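Local structure of putative glutathionylspermidine synthase (3N6X) at residues L98-Y106 with G314-T323. The protein is a putative ligase of the circularly permuted ATP-grasp family, probably related to enzymes that couple ATP hydrolysis to joining glutathione and spermidine. Sequence-based numbering, arbitrary orientation.
Sequences LNMFLHDVY and GTGVADDKDT
In this circularly permuted ATP-grasp fold, the last turns of helix 81-105 pack on 316-319, a short helix with few regular bonds, in a buried, largely apolar contact, with Phe-101, Leu-102, Val-105 and Tyr-106 pointing toward residues 314-323 and Leu-98 reaching them through CD2. Leu-102 sits in the middle. Its CD2 lies 3.6 Å from Val-317 CG1, the two side chains running antiparallel past one another, and the same methyl also meets Ala-318 CB and the carbonyl oxygen of Gly-314. Ala-318 CB is met by Leu-102 CG and both its methyls, by Leu-98 CD2, and by Phe-101 CD2 at 4.0 Å. The phenylalanine ring presents its edge to that methyl; with CG anti to the backbone N (chi1 167°), the ring also brings CE2 to 3.9 Å from Thr-323 CG2. The hydroxyl of Thr-323 donates from OG1 to Val-317 O over 2.7 Å almost in line with the carbonyl bond (170°), which ties the chain beyond the short helix back onto it. Met-330 and Tyr-334 of helix 327-335 also pack against Phe-101. On the Gly-314 side, Thr-315 adds CB and CG2 against Leu-102 CD1, while its OG1 hydrogen-bonds to Leu-164 O. Val-105 CG2 meets Val-317 CG1 tip to tip and lies over one face of the Tyr-106 ring, nearer the ring's margin than its centre. Just past the helix, Tyr-106 makes the polar link between the segments: OH donates to a lone pair of Gly-314 O, 2.7 Å away in the carbonyl plane.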
loop_
_atom_site.group_PDB
_atom_site.type_symbol
_atom_site.label_atom_id
_atom_site.label_comp_id
_atom_site.label_asym_id
_atom_site.label_seq_id
_atom_site.Cartn_x
_atom_site.Cartn_y
_atom_site.Cartn_z
ATOM N N LEU A 98 -1.546 -10.362 10.699
ATOM C CA LEU A 98 -2.721 -10.151 9.841
ATOM C C LEU A 98 -3.121 -11.440 9.103
ATOM O O LEU A 98 -4.311 -11.770 9.059
ATOM C CB LEU A 98 -2.485 -8.993 8.855
ATOM C CG LEU A 98 -2.629 -7.565 9.455
ATOM C CD1 LEU A 98 -1.979 -6.518 8.549
ATOM C CD2 LEU A 98 -4.107 -7.200 9.690
ATOM N N ASN A 99 -2.120 -12.211 8.606
ATOM C CA ASN A 99 -2.350 -13.507 7.945
ATOM C C ASN A 99 -2.802 -14.574 8.926
ATOM O O ASN A 99 -3.636 -15.399 8.582
ATOM C CB ASN A 99 -1.100 -13.972 7.171
ATOM C CG ASN A 99 -1.076 -13.464 5.745
ATOM O OD1 ASN A 99 -2.073 -13.546 5.012
ATOM N ND2 ASN A 99 0.036 -12.872 5.337
HETATM N N MSE A 100 -2.257 -14.564 10.148
HETATM C CA MSE A 100 -2.675 -15.507 11.183
HETATM C C MSE A 100 -4.091 -15.172 11.690
HETATM O O MSE A 100 -4.880 -16.080 11.951
HETATM C CB MSE A 100 -1.668 -15.533 12.319
HETATM C CG MSE A 100 -0.345 -16.134 11.898
HETATM SE SE MSE A 100 0.960 -16.070 13.296
HETATM C CE MSE A 100 0.311 -17.610 14.291
ATOM N N PHE A 101 -4.430 -13.871 11.736
ATOM C CA PHE A 101 -5.775 -13.409 12.086
ATOM C C PHE A 101 -6.788 -13.922 11.064
ATOM O O PHE A 101 -7.820 -14.468 11.452
ATOM C CB PHE A 101 -5.830 -11.869 12.163
ATOM C CG PHE A 101 -7.238 -11.325 12.208
ATOM C CD1 PHE A 101 -8.029 -11.485 13.345
ATOM C CD2 PHE A 101 -7.787 -10.681 11.105
ATOM C CE1 PHE A 101 -9.346 -11.017 13.374
ATOM C CE2 PHE A 101 -9.110 -10.222 11.126
ATOM C CZ PHE A 101 -9.880 -10.380 12.267
ATOM N N LEU A 102 -6.460 -13.792 9.751
ATOM C CA LEU A 102 -7.323 -14.241 8.643
ATOM C C LEU A 102 -7.542 -15.756 8.648
ATOM O O LEU A 102 -8.666 -16.202 8.481
ATOM C CB LEU A 102 -6.800 -13.737 7.284
ATOM C CG LEU A 102 -7.039 -12.240 7.039
ATOM C CD1 LEU A 102 -6.127 -11.703 5.933
ATOM C CD2 LEU A 102 -8.529 -11.951 6.726
ATOM N N HIS A 103 -6.499 -16.536 8.935
ATOM C CA HIS A 103 -6.657 -17.973 9.104
ATOM C C HIS A 103 -7.572 -18.254 10.318
ATOM O O HIS A 103 -8.442 -19.121 10.250
ATOM C CB HIS A 103 -5.290 -18.660 9.289
ATOM C CG HIS A 103 -5.409 -20.115 9.582
ATOM N ND1 HIS A 103 -5.547 -21.046 8.564
ATOM C CD2 HIS A 103 -5.515 -20.752 10.773
ATOM C CE1 HIS A 103 -5.695 -22.219 9.164
ATOM N NE2 HIS A 103 -5.679 -22.096 10.493
ATOM N N ASP A 104 -7.380 -17.513 11.413
ATOM C CA ASP A 104 -8.178 -17.710 12.625
ATOM C C ASP A 104 -9.684 -17.392 12.430
ATOM O O ASP A 104 -10.512 -18.233 12.786
ATOM C CB ASP A 104 -7.584 -16.920 13.797
ATOM C CG ASP A 104 -8.128 -17.290 15.165
ATOM O OD1 ASP A 104 -8.503 -18.459 15.356
ATOM O OD2 ASP A 104 -8.085 -16.443 16.059
ATOM N N VAL A 105 -10.043 -16.208 11.814
ATOM C CA VAL A 105 -11.469 -15.844 11.602
ATOM C C VAL A 105 -12.243 -16.824 10.760
ATOM O O VAL A 105 -13.480 -16.878 10.865
ATOM C CB VAL A 105 -11.731 -14.399 11.110
ATOM C CG1 VAL A 105 -11.574 -13.411 12.219
ATOM C CG2 VAL A 105 -10.886 -14.035 9.892
ATOM N N TYR A 106 -11.555 -17.499 9.824
ATOM C CA TYR A 106 -12.206 -18.446 8.919
ATOM C C TYR A 106 -12.027 -19.890 9.395
ATOM O O TYR A 106 -12.400 -20.825 8.686
ATOM C CB TYR A 106 -11.699 -18.246 7.484
ATOM C CG TYR A 106 -12.109 -16.913 6.899
ATOM C CD1 TYR A 106 -13.450 -16.560 6.797
ATOM C CD2 TYR A 106 -11.159 -16.023 6.401
ATOM C CE1 TYR A 106 -13.836 -15.339 6.251
ATOM C CE2 TYR A 106 -11.536 -14.798 5.844
ATOM C CZ TYR A 106 -12.878 -14.460 5.776
ATOM O OH TYR A 106 -13.275 -13.260 5.249
ATOM N N GLY A 314 -11.740 -12.840 0.734
ATOM C CA GLY A 314 -12.095 -12.537 2.122
ATOM C C GLY A 314 -11.033 -11.872 2.981
ATOM O O GLY A 314 -11.156 -11.871 4.211
ATOM N N THR A 315 -9.992 -11.271 2.356
ATOM C CA THR A 315 -8.948 -10.572 3.130
ATOM C C THR A 315 -9.436 -9.218 3.652
ATOM O O THR A 315 -8.825 -8.663 4.569
ATOM C CB THR A 315 -7.659 -10.393 2.308
ATOM O OG1 THR A 315 -7.944 -9.577 1.172
ATOM C CG2 THR A 315 -7.042 -11.718 1.887
ATOM N N GLY A 316 -10.509 -8.688 3.039
ATOM C CA GLY A 316 -11.064 -7.378 3.365
ATOM C C GLY A 316 -11.455 -7.187 4.820
ATOM O O GLY A 316 -11.496 -6.056 5.304
ATOM N N VAL A 317 -11.763 -8.292 5.530
ATOM C CA VAL A 317 -12.125 -8.231 6.937
ATOM C C VAL A 317 -10.932 -7.768 7.813
ATOM O O VAL A 317 -11.151 -7.178 8.866
ATOM C CB VAL A 317 -12.780 -9.556 7.436
ATOM C CG1 VAL A 317 -11.760 -10.695 7.537
ATOM C CG2 VAL A 317 -13.495 -9.350 8.766
ATOM N N ALA A 318 -9.682 -7.974 7.340
ATOM C CA ALA A 318 -8.476 -7.599 8.098
ATOM C C ALA A 318 -8.010 -6.138 7.876
ATOM O O ALA A 318 -7.367 -5.565 8.761
ATOM C CB ALA A 318 -7.350 -8.562 7.797
ATOM N N ASP A 319 -8.315 -5.544 6.718
ATOM C CA ASP A 319 -7.899 -4.166 6.483
ATOM C C ASP A 319 -9.054 -3.165 6.504
ATOM O O ASP A 319 -8.840 -1.984 6.239
ATOM C CB ASP A 319 -7.045 -4.036 5.210
ATOM C CG ASP A 319 -7.795 -4.297 3.923
ATOM O OD1 ASP A 319 -8.961 -4.742 3.995
ATOM O OD2 ASP A 319 -7.201 -4.101 2.844
ATOM N N ASP A 320 -10.267 -3.625 6.876
ATOM C CA ASP A 320 -11.423 -2.751 7.089
ATOM C C ASP A 320 -11.136 -1.770 8.251
ATOM O O ASP A 320 -10.488 -2.142 9.231
ATOM C CB ASP A 320 -12.679 -3.574 7.414
ATOM C CG ASP A 320 -13.924 -2.715 7.533
ATOM O OD1 ASP A 320 -14.508 -2.370 6.483
ATOM O OD2 ASP A 320 -14.263 -2.318 8.669
ATOM N N LYS A 321 -11.631 -0.534 8.134
ATOM C CA LYS A 321 -11.432 0.528 9.128
ATOM C C LYS A 321 -11.808 0.104 10.566
ATOM O O LYS A 321 -11.132 0.516 11.511
ATOM C CB LYS A 321 -12.142 1.837 8.689
ATOM C CG LYS A 321 -13.493 2.125 9.370
ATOM C CD LYS A 321 -14.687 1.601 8.579
ATOM C CE LYS A 321 -15.924 2.457 8.779
ATOM N NZ LYS A 321 -16.461 2.379 10.166
ATOM N N ASP A 322 -12.820 -0.787 10.719
ATOM C CA ASP A 322 -13.236 -1.268 12.039
ATOM C C ASP A 322 -12.334 -2.359 12.619
ATOM O O ASP A 322 -12.385 -2.615 13.829
ATOM C CB ASP A 322 -14.700 -1.721 12.029
ATOM C CG ASP A 322 -15.698 -0.586 11.865
ATOM O OD1 ASP A 322 -15.418 0.538 12.366
ATOM O OD2 ASP A 322 -16.763 -0.821 11.269
ATOM N N THR A 323 -11.525 -3.020 11.776
ATOM C CA THR A 323 -10.631 -4.085 12.261
ATOM C C THR A 323 -9.253 -3.526 12.589
ATOM O O THR A 323 -8.572 -4.052 13.460
ATOM C CB THR A 323 -10.573 -5.238 11.259
ATOM O OG1 THR A 323 -11.901 -5.616 10.920
ATOM C CG2 THR A 323 -9.846 -6.443 11.801
#